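Local coordinates for protein hydrolase (Thermus thermophilus, PDB 1UFO) that has the alpha/beta hydrolase fold and probably cleaves a substrate that has not been identified, at residues 1-6 / 17-22; 82-86 / 154-159; 174-178 / 226-230. One frame throughout, in Å; residues are numbered along the deposited sequence. Where two conformers were deposited one is given.

Interaction 1 joins the two strands of the N-terminal hairpin at its open end, at one edge of the central sheet. Interaction 3 packs the helix 221-236 on the strand 175-180 of the same sheet. Their centres are about 22 Å apart. Interaction 2 crosses two helices beside the sheet, on the opposite side of the chain's centre from both. Its centre lies about 35 Å from that of interaction 1 and about 26 Å from that of interaction 3. The three do not touch. Interaction 3 is tied by sequence to the probable Ser113-His217-Asp183 triad, because its strand runs on toward Asp183 and its helix follows His217. Interaction 2 meets the helix 114-124, which begins just after Ser113.

Interaction 1: 1-6 / 17-22; sequences MRVRTE and ARIPEA
Strands 3-6 and 17-20 run antiparallel, with Val3-Pro20 and Thr5-Arg18 as non-hydrogen-bonded pairs and Arg4-Ile19 and Glu6-Ala17 as hydrogen-bonded pairs. Each hydrogen-bonded pair makes two backbone bonds, such as Ile19 N to Arg4 O at 2.8 Å. The ladder goes on past the strands. Glu21 N bonds to Arg2 O, and the Glu21 carboxylate returns to Arg2 N. That second bond, Arg2 N to Glu21 OE1, is 2.9 Å long and nearly straight at 175°. It meets OE1 on the anti side, out of the carboxylate plane. Glu21 CG sits between its own backbone N and carbonyl carbon (chi1 68°), and the extended chain beyond it carries the carboxylate back to Arg2. Arg2 is thus held at both N and O by one residue. Met1, present as selenomethionine, lies alongside Pro20, with CG 3.8 Å from Pro20 CB. Its SE passes Glu21 CG at 3.7 Å.

On the face with Val3, Thr5, Arg18 and Pro20, the Val3 side chain lies crosswise to that of Arg18. The packing is tight: Val3 CG1 is 3.2 Å from Arg18 CG. The same methyl lies over one face of the Arg18 guanidinium, toward its rim. Thr5 OG1 is at the edge of that group, near its plane. Arg18 NH2 forms a salt bridge with Glu49, which fixes the far end of the chain. On the other face, Ile19 CD1 reaches Glu6 CG at 3.6 Å.

The two strands form a beta hairpin at the edge of the sheet. Strand 3-10 is outermost, while 13-20 pairs on its other side with the antiparallel strand 52-56. There Arg18 bonds through its backbone to Leu54, Ala17 packs on Leu55, and Ile19 and Pro20 rest on Leu53. Ala48 touches both Val3 and Arg18.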
loop_
_atom_site.group_PDB
_atom_site.type_symbol
_atom_site.label_atom_id
_atom_site.label_comp_id
_atom_site.label_asym_id
_atom_site.label_seq_id
_atom_site.Cartn_x
_atom_site.Cartn_y
_atom_site.Cartn_z
HETATM N N MSE A 1 -4.522 25.080 -1.265
HETATM C CA MSE A 1 -4.303 25.198 0.225
HETATM C C MSE A 1 -3.050 26.022 0.504
HETATM O O MSE A 1 -1.966 25.718 0.031
HETATM C CB MSE A 1 -4.188 23.751 0.791
HETATM C CG MSE A 1 -3.804 23.656 2.311
HETATM SE SE MSE A 1 -5.404 23.871 3.353
HETATM C CE MSE A 1 -5.977 22.154 3.752
ATOM N N ARG A 2 -3.180 27.120 1.238
ATOM C CA ARG A 2 -2.002 27.889 1.542
ATOM C C ARG A 2 -1.297 27.091 2.637
ATOM O O ARG A 2 -1.958 26.475 3.466
ATOM C CB ARG A 2 -2.391 29.285 2.024
ATOM C CG ARG A 2 -3.351 29.949 1.045
ATOM C CD ARG A 2 -3.903 31.234 1.608
ATOM N NE ARG A 2 -2.904 32.213 2.031
ATOM C CZ ARG A 2 -3.275 33.372 2.575
ATOM N NH1 ARG A 2 -4.568 33.605 2.719
ATOM N NH2 ARG A 2 -2.391 34.281 2.960
ATOM N N VAL A 3 0.020 27.033 2.552
ATOM C CA VAL A 3 0.859 26.314 3.532
ATOM C C VAL A 3 2.007 27.215 3.873
ATOM O O VAL A 3 2.625 27.840 2.987
ATOM C CB VAL A 3 1.476 25.014 2.922
ATOM C CG1 VAL A 3 2.330 24.319 3.973
ATOM C CG2 VAL A 3 0.399 24.129 2.464
ATOM N N ARG A 4 2.370 27.303 5.143
ATOM C CA ARG A 4 3.489 28.141 5.470
ATOM C C ARG A 4 4.404 27.380 6.400
ATOM O O ARG A 4 3.954 26.533 7.136
ATOM C CB ARG A 4 3.052 29.418 6.142
ATOM C CG ARG A 4 2.407 29.170 7.462
ATOM C CD ARG A 4 1.665 30.404 7.900
ATOM N NE ARG A 4 2.453 31.629 7.791
ATOM C CZ ARG A 4 3.565 31.881 8.474
ATOM N NH1 ARG A 4 4.224 33.030 8.321
ATOM N NH2 ARG A 4 4.026 30.971 9.314
ATOM N N THR A 5 5.671 27.717 6.366
ATOM C CA THR A 5 6.635 27.070 7.181
ATOM C C THR A 5 7.020 27.933 8.326
ATOM O O THR A 5 7.255 29.130 8.139
ATOM C CB THR A 5 7.877 26.758 6.342
ATOM O OG1 THR A 5 7.467 25.878 5.297
ATOM C CG2 THR A 5 9.006 26.076 7.197
ATOM N N GLU A 6 7.059 27.366 9.519
ATOM C CA GLU A 6 7.521 28.117 10.652
ATOM C C GLU A 6 8.203 27.256 11.676
ATOM O O GLU A 6 8.149 26.011 11.596
ATOM C CB GLU A 6 6.407 28.907 11.335
ATOM C CG GLU A 6 5.083 28.290 11.502
ATOM C CD GLU A 6 4.077 29.348 11.999
ATOM O OE1 GLU A 6 3.324 29.972 11.197
ATOM O OE2 GLU A 6 4.068 29.582 13.199
ATOM N N ALA A 17 7.736 23.340 11.378
ATOM C CA ALA A 17 6.340 23.047 11.100
ATOM C C ALA A 17 5.889 23.474 9.719
ATOM O O ALA A 17 6.247 24.583 9.261
ATOM C CB ALA A 17 5.415 23.718 12.131
ATOM N N ARG A 18 5.162 22.620 9.029
ATOM C CA ARG A 18 4.594 23.005 7.733
ATOM C C ARG A 18 3.117 23.023 8.009
ATOM O O ARG A 18 2.442 22.005 8.210
ATOM C CB ARG A 18 4.945 21.961 6.670
ATOM C CG ARG A 18 4.588 22.407 5.299
ATOM C CD ARG A 18 5.808 23.081 4.538
ATOM N NE ARG A 18 5.429 23.229 3.122
ATOM C CZ ARG A 18 4.967 22.201 2.399
ATOM N NH1 ARG A 18 4.875 20.985 2.981
ATOM N NH2 ARG A 18 4.493 22.390 1.145
ATOM N N ILE A 19 2.581 24.247 8.040
ATOM C CA ILE A 19 1.211 24.447 8.492
ATOM C C ILE A 19 0.210 24.839 7.418
ATOM O O ILE A 19 0.306 25.940 6.846
ATOM C CB ILE A 19 1.203 25.525 9.618
ATOM C CG1 ILE A 19 2.198 25.115 10.720
ATOM C CG2 ILE A 19 -0.251 25.743 10.106
ATOM C CD1 ILE A 19 2.251 26.130 12.027
ATOM N N PRO A 20 -0.786 23.989 7.164
ATOM C CA PRO A 20 -1.777 24.341 6.118
ATOM C C PRO A 20 -2.768 25.309 6.750
ATOM O O PRO A 20 -2.941 25.344 7.973
ATOM C CB PRO A 20 -2.413 23.007 5.741
ATOM C CG PRO A 20 -2.326 22.200 7.045
ATOM C CD PRO A 20 -1.026 22.648 7.731
ATOM N N GLU A 21 -3.523 26.017 5.908
ATOM C CA GLU A 21 -4.433 26.973 6.511
ATOM C C GLU A 21 -5.605 26.322 7.169
ATOM O O GLU A 21 -6.236 26.920 8.048
ATOM C CB GLU A 21 -4.968 27.961 5.457
ATOM C CG GLU A 21 -5.878 27.340 4.436
ATOM C CD GLU A 21 -6.222 28.325 3.277
ATOM O OE1 GLU A 21 -5.740 28.091 2.132
ATOM O OE2 GLU A 21 -6.927 29.346 3.548
ATOM N N ALA A 22 -5.882 25.058 6.825
ATOM C CA ALA A 22 -7.005 24.326 7.411
ATOM C C ALA A 22 -6.505 22.961 7.906
ATOM O O ALA A 22 -6.723 21.952 7.237
ATOM C CB ALA A 22 -8.157 24.082 6.408
HETATM O O HOH W 1 5.732 25.978 3.592
#

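Interaction 2: 82-86 / 154-159; sequences YRVAL and GVLALY
Tyr82 meets Val155, Leu158 and Tyr159 where the helical segments 82-86 and 154-159 cross at 91°. Tyr82 CB lies 3.8 Å from Val155 CG1, with Leu158 CD1 close by. The first torsion turns CG away from the carbonyl carbon (chi1 -71°), and the ring then stands beside Tyr159. The edge of Tyr159 points toward the Tyr82 face in an offset edge-to-face pair, with planes 85° apart. Further along the ring, Tyr82 CE1 is 3.4 Å from Tyr159 OH. At the tip, Tyr82 OH bonds to Met142 N, while Tyr159 OH bonds to Met142 O. Both hydroxyls are thus satisfied by the backbone of one residue, Met142.

One turn on, Leu86 and Leu158 meet tip to tip, Leu86 CG being 4.0 Å from Leu158 CD1. Leu86 CD1 also touches Gly154 O and lies over one face of the Arg83 guanidinium, toward its rim; Arg83 NH1 pairs with Asp152. With an alanine at Leu86, a gap is likely to open beside Leu158 CD1, and the methyl packed against that rim is lost.

Helix 114-124 backs the crossing: Tyr82 packs on Leu114 and meets Phe117 edge-to-face, and Leu158 rests on Leu121.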
loop_
_atom_site.group_PDB
_atom_site.type_symbol
_atom_site.label_atom_id
_atom_site.label_comp_id
_atom_site.label_asym_id
_atom_site.label_seq_id
_atom_site.Cartn_x
_atom_site.Cartn_y
_atom_site.Cartn_z
ATOM N N TYR A 82 21.869 3.818 18.809
ATOM C CA TYR A 82 20.650 3.599 19.593
ATOM C C TYR A 82 20.487 4.504 20.803
ATOM O O TYR A 82 19.358 4.684 21.320
ATOM C CB TYR A 82 20.476 2.122 19.936
ATOM C CG TYR A 82 20.125 1.357 18.683
ATOM C CD1 TYR A 82 21.039 0.514 18.066
ATOM C CD2 TYR A 82 18.906 1.570 18.053
ATOM C CE1 TYR A 82 20.751 -0.100 16.865
ATOM C CE2 TYR A 82 18.601 0.983 16.792
ATOM C CZ TYR A 82 19.541 0.148 16.206
ATOM O OH TYR A 82 19.290 -0.255 14.911
ATOM N N ARG A 83 21.590 5.122 21.249
ATOM C CA ARG A 83 21.438 6.151 22.295
ATOM C C ARG A 83 20.768 7.390 21.630
ATOM O O ARG A 83 19.870 8.028 22.235
ATOM C CB ARG A 83 22.825 6.447 22.880
ATOM C CG ARG A 83 22.838 7.675 23.811
ATOM C CD ARG A 83 21.684 7.664 24.860
ATOM N NE ARG A 83 21.639 6.443 25.675
ATOM C CZ ARG A 83 20.649 6.116 26.503
ATOM N NH1 ARG A 83 20.688 4.990 27.217
ATOM N NH2 ARG A 83 19.571 6.912 26.662
ATOM N N VAL A 84 21.173 7.741 20.409
ATOM C CA VAL A 84 20.425 8.827 19.655
ATOM C C VAL A 84 18.921 8.394 19.565
ATOM O O VAL A 84 18.040 9.224 19.858
ATOM C CB VAL A 84 20.915 8.960 18.223
ATOM C CG1 VAL A 84 19.923 9.886 17.372
ATOM C CG2 VAL A 84 22.334 9.648 18.188
ATOM N N ALA A 85 18.620 7.137 19.231
ATOM C CA ALA A 85 17.207 6.689 19.139
ATOM C C ALA A 85 16.445 6.804 20.441
ATOM O O ALA A 85 15.298 7.272 20.457
ATOM C CB ALA A 85 17.160 5.235 18.677
ATOM N N LEU A 86 17.089 6.424 21.540
ATOM C CA LEU A 86 16.406 6.531 22.842
ATOM C C LEU A 86 16.132 8.017 23.222
ATOM O O LEU A 86 15.090 8.300 23.840
ATOM C CB LEU A 86 17.286 5.819 23.912
ATOM C CG LEU A 86 17.187 4.288 23.793
ATOM C CD1 LEU A 86 18.344 3.738 24.617
ATOM C CD2 LEU A 86 15.848 3.767 24.324
ATOM N N GLY A 154 20.898 0.983 28.451
ATOM C CA GLY A 154 19.663 1.239 27.716
ATOM C C GLY A 154 19.683 0.629 26.347
ATOM O O GLY A 154 18.629 0.206 25.874
ATOM N N VAL A 155 20.857 0.618 25.689
ATOM C CA VAL A 155 20.913 0.028 24.357
ATOM C C VAL A 155 20.896 -1.508 24.503
ATOM O O VAL A 155 20.269 -2.188 23.662
ATOM C CB VAL A 155 22.187 0.483 23.618
ATOM C CG1 VAL A 155 22.293 -0.257 22.277
ATOM C CG2 VAL A 155 22.131 1.984 23.400
ATOM N N LEU A 156 21.550 -2.049 25.543
ATOM C CA LEU A 156 21.513 -3.508 25.696
ATOM C C LEU A 156 20.066 -3.967 25.881
ATOM O O LEU A 156 19.675 -5.005 25.419
ATOM C CB LEU A 156 22.418 -4.002 26.897
ATOM C CG LEU A 156 23.917 -3.720 26.641
ATOM C CD1 LEU A 156 24.756 -3.817 27.896
ATOM C CD2 LEU A 156 24.399 -4.694 25.554
ATOM N N ALA A 157 19.268 -3.167 26.603
ATOM C CA ALA A 157 17.882 -3.508 26.818
ATOM C C ALA A 157 17.086 -3.613 25.555
ATOM O O ALA A 157 16.172 -4.430 25.477
ATOM C CB ALA A 157 17.215 -2.498 27.754
ATOM N N LEU A 158 17.410 -2.767 24.559
ATOM C CA LEU A 158 16.723 -2.799 23.269
ATOM C C LEU A 158 17.028 -4.092 22.525
ATOM O O LEU A 158 16.188 -4.564 21.796
ATOM C CB LEU A 158 17.162 -1.608 22.359
ATOM C CG LEU A 158 16.829 -0.231 22.794
ATOM C CD1 LEU A 158 17.269 0.805 21.858
ATOM C CD2 LEU A 158 15.288 -0.214 22.954
ATOM N N TYR A 159 18.239 -4.646 22.681
ATOM C CA TYR A 159 18.576 -5.897 22.012
ATOM C C TYR A 159 17.974 -7.085 22.756
ATOM O O TYR A 159 17.535 -8.060 22.179
ATOM C CB TYR A 159 20.116 -6.020 21.871
ATOM C CG TYR A 159 20.678 -5.341 20.657
ATOM C CD1 TYR A 159 21.037 -3.974 20.662
ATOM C CD2 TYR A 159 20.762 -6.033 19.427
ATOM C CE1 TYR A 159 21.453 -3.305 19.500
ATOM C CE2 TYR A 159 21.175 -5.371 18.271
ATOM C CZ TYR A 159 21.518 -4.013 18.291
ATOM O OH TYR A 159 21.840 -3.346 17.177
#

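Interaction 3: 174-178 / 226-230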
loop_
_atom_site.group_PDB
_atom_site.type_symbol
_atom_site.label_atom_id
_atom_site.label_comp_id
_atom_site.label_asym_id
_atom_site.label_seq_id
_atom_site.Cartn_x
_atom_site.Cartn_y
_atom_site.Cartn_z
ATOM N N PRO A 174 -3.050 1.482 14.381
ATOM C CA PRO A 174 -2.812 1.248 12.952
ATOM C C PRO A 174 -1.352 1.515 12.584
ATOM O O PRO A 174 -0.789 2.539 12.932
ATOM C CB PRO A 174 -3.713 2.236 12.223
ATOM C CG PRO A 174 -4.988 2.344 13.264
ATOM C CD PRO A 174 -4.235 2.355 14.635
ATOM N N LEU A 175 -0.772 0.571 11.872
ATOM C CA LEU A 175 0.639 0.656 11.556
ATOM C C LEU A 175 0.896 0.154 10.162
ATOM O O LEU A 175 0.553 -0.972 9.818
ATOM C CB LEU A 175 1.462 -0.208 12.567
ATOM C CG LEU A 175 2.955 -0.480 12.259
ATOM C CD1 LEU A 175 3.628 0.842 12.264
ATOM C CD2 LEU A 175 3.548 -1.351 13.300
ATOM N N LEU A 176 1.519 1.016 9.358
ATOM C CA LEU A 176 1.849 0.616 7.970
ATOM C C LEU A 176 3.344 0.681 7.766
ATOM O O LEU A 176 3.926 1.726 8.035
ATOM C CB LEU A 176 1.182 1.571 6.922
ATOM C CG LEU A 176 1.697 1.439 5.518
ATOM C CD1 LEU A 176 1.324 -0.016 5.062
ATOM C CD2 LEU A 176 1.008 2.476 4.633
ATOM N N HIS A 177 3.959 -0.427 7.352
ATOM C CA HIS A 177 5.398 -0.422 7.042
ATOM C C HIS A 177 5.482 -0.258 5.515
ATOM O O HIS A 177 4.796 -0.951 4.759
ATOM C CB HIS A 177 6.089 -1.726 7.466
ATOM C CG HIS A 177 6.858 -1.623 8.727
ATOM N ND1 HIS A 177 8.175 -1.185 8.756
ATOM C CD2 HIS A 177 6.510 -1.831 10.038
ATOM C CE1 HIS A 177 8.593 -1.146 10.023
ATOM N NE2 HIS A 177 7.591 -1.522 10.808
ATOM N N LEU A 178 6.296 0.711 5.059
ATOM C CA LEU A 178 6.454 0.952 3.621
ATOM C C LEU A 178 7.936 0.664 3.351
ATOM O O LEU A 178 8.821 1.168 4.071
ATOM C CB LEU A 178 6.144 2.433 3.255
ATOM C CG LEU A 178 4.710 2.775 3.688
ATOM C CD1 LEU A 178 4.678 3.551 5.044
ATOM C CD2 LEU A 178 4.092 3.687 2.565
ATOM N N VAL A 226 1.158 6.503 -0.834
ATOM C CA VAL A 226 0.405 5.412 -0.202
ATOM C C VAL A 226 0.236 5.667 1.316
ATOM O O VAL A 226 -0.791 5.387 1.922
ATOM C CB VAL A 226 1.119 4.067 -0.466
ATOM C CG1 VAL A 226 0.511 2.974 0.368
ATOM C CG2 VAL A 226 0.967 3.748 -1.948
ATOM N N GLY A 227 1.274 6.242 1.931
ATOM C CA GLY A 227 1.204 6.508 3.353
ATOM C C GLY A 227 0.124 7.569 3.639
ATOM O O GLY A 227 -0.530 7.462 4.677
ATOM N N LEU A 228 -0.058 8.532 2.743
ATOM C CA LEU A 228 -1.058 9.567 2.941
ATOM C C LEU A 228 -2.468 8.935 2.865
ATOM O O LEU A 228 -3.344 9.253 3.665
ATOM C CB LEU A 228 -0.870 10.633 1.861
ATOM C CG LEU A 228 -1.860 11.805 1.902
ATOM C CD1 LEU A 228 -1.727 12.606 3.224
ATOM C CD2 LEU A 228 -1.452 12.697 0.718
ATOM N N ALA A 229 -2.637 7.954 1.992
ATOM C CA ALA A 229 -3.949 7.259 1.902
ATOM C C ALA A 229 -4.231 6.500 3.210
ATOM O O ALA A 229 -5.335 6.525 3.670
ATOM C CB ALA A 229 -3.935 6.246 0.692
ATOM N N PHE A 230 -3.229 5.839 3.775
ATOM C CA PHE A 230 -3.389 5.085 5.008
ATOM C C PHE A 230 -3.798 6.012 6.138
ATOM O O PHE A 230 -4.708 5.665 6.880
ATOM C CB PHE A 230 -2.059 4.381 5.308
ATOM C CG PHE A 230 -2.123 3.415 6.481
ATOM C CD1 PHE A 230 -2.533 2.069 6.280
ATOM C CD2 PHE A 230 -1.713 3.804 7.756
ATOM C CE1 PHE A 230 -2.514 1.168 7.322
ATOM C CE2 PHE A 230 -1.692 2.860 8.825
ATOM C CZ PHE A 230 -2.098 1.522 8.608
#
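Phe230 and Leu176 join a helix to the central sheet of an alpha/beta hydrolase fold. Helix 221-236, the last of the chain, lies against strand 175-180. The segments run almost exactly antiparallel, at 175°, and their axes come within 9.8 Å.

The tight part is the Phe230 ring. Leu176 CB sits over the middle of one face, 3.5 Å from the ring centroid and only 3° off the normal, in a CH-pi contact. The two side chains run by each other head to tail, and Leu176 CD2 comes back to Phe230 CB at 3.7 Å. Phe230 CG is anti to its own nitrogen (chi1 -173°), a setting that sends the ring out to the strand. Its far atom, Phe230 CZ, then reaches the backbone at Leu175 C, 3.6 Å away. Pro174 CB closes in obliquely on Phe230 CE2. Trp234 meets the ring edge-to-face.

One helical turn earlier the packing is looser. Val226 CG1 stays 4.3 Å from both Leu176 CD2 and Leu178 CD2. This part is not left to solvent. Val226 touches Phe210 of its own chain, and the second subunit packs on the contact. Val226 meets Val226 of that subunit, Ala229 its Ala229, Leu176 its Phe210 and Phe230 its Leu222. The helix therefore faces both its own sheet and the dimer partner. Strands 132-135 and 207-212 flank strand 175-180 in the sheet, and Phe230 also touches Leu133.

Gly227 brings bare backbone to the strand here: Leu178 CD2 stops 3.9 Å from Gly227 N.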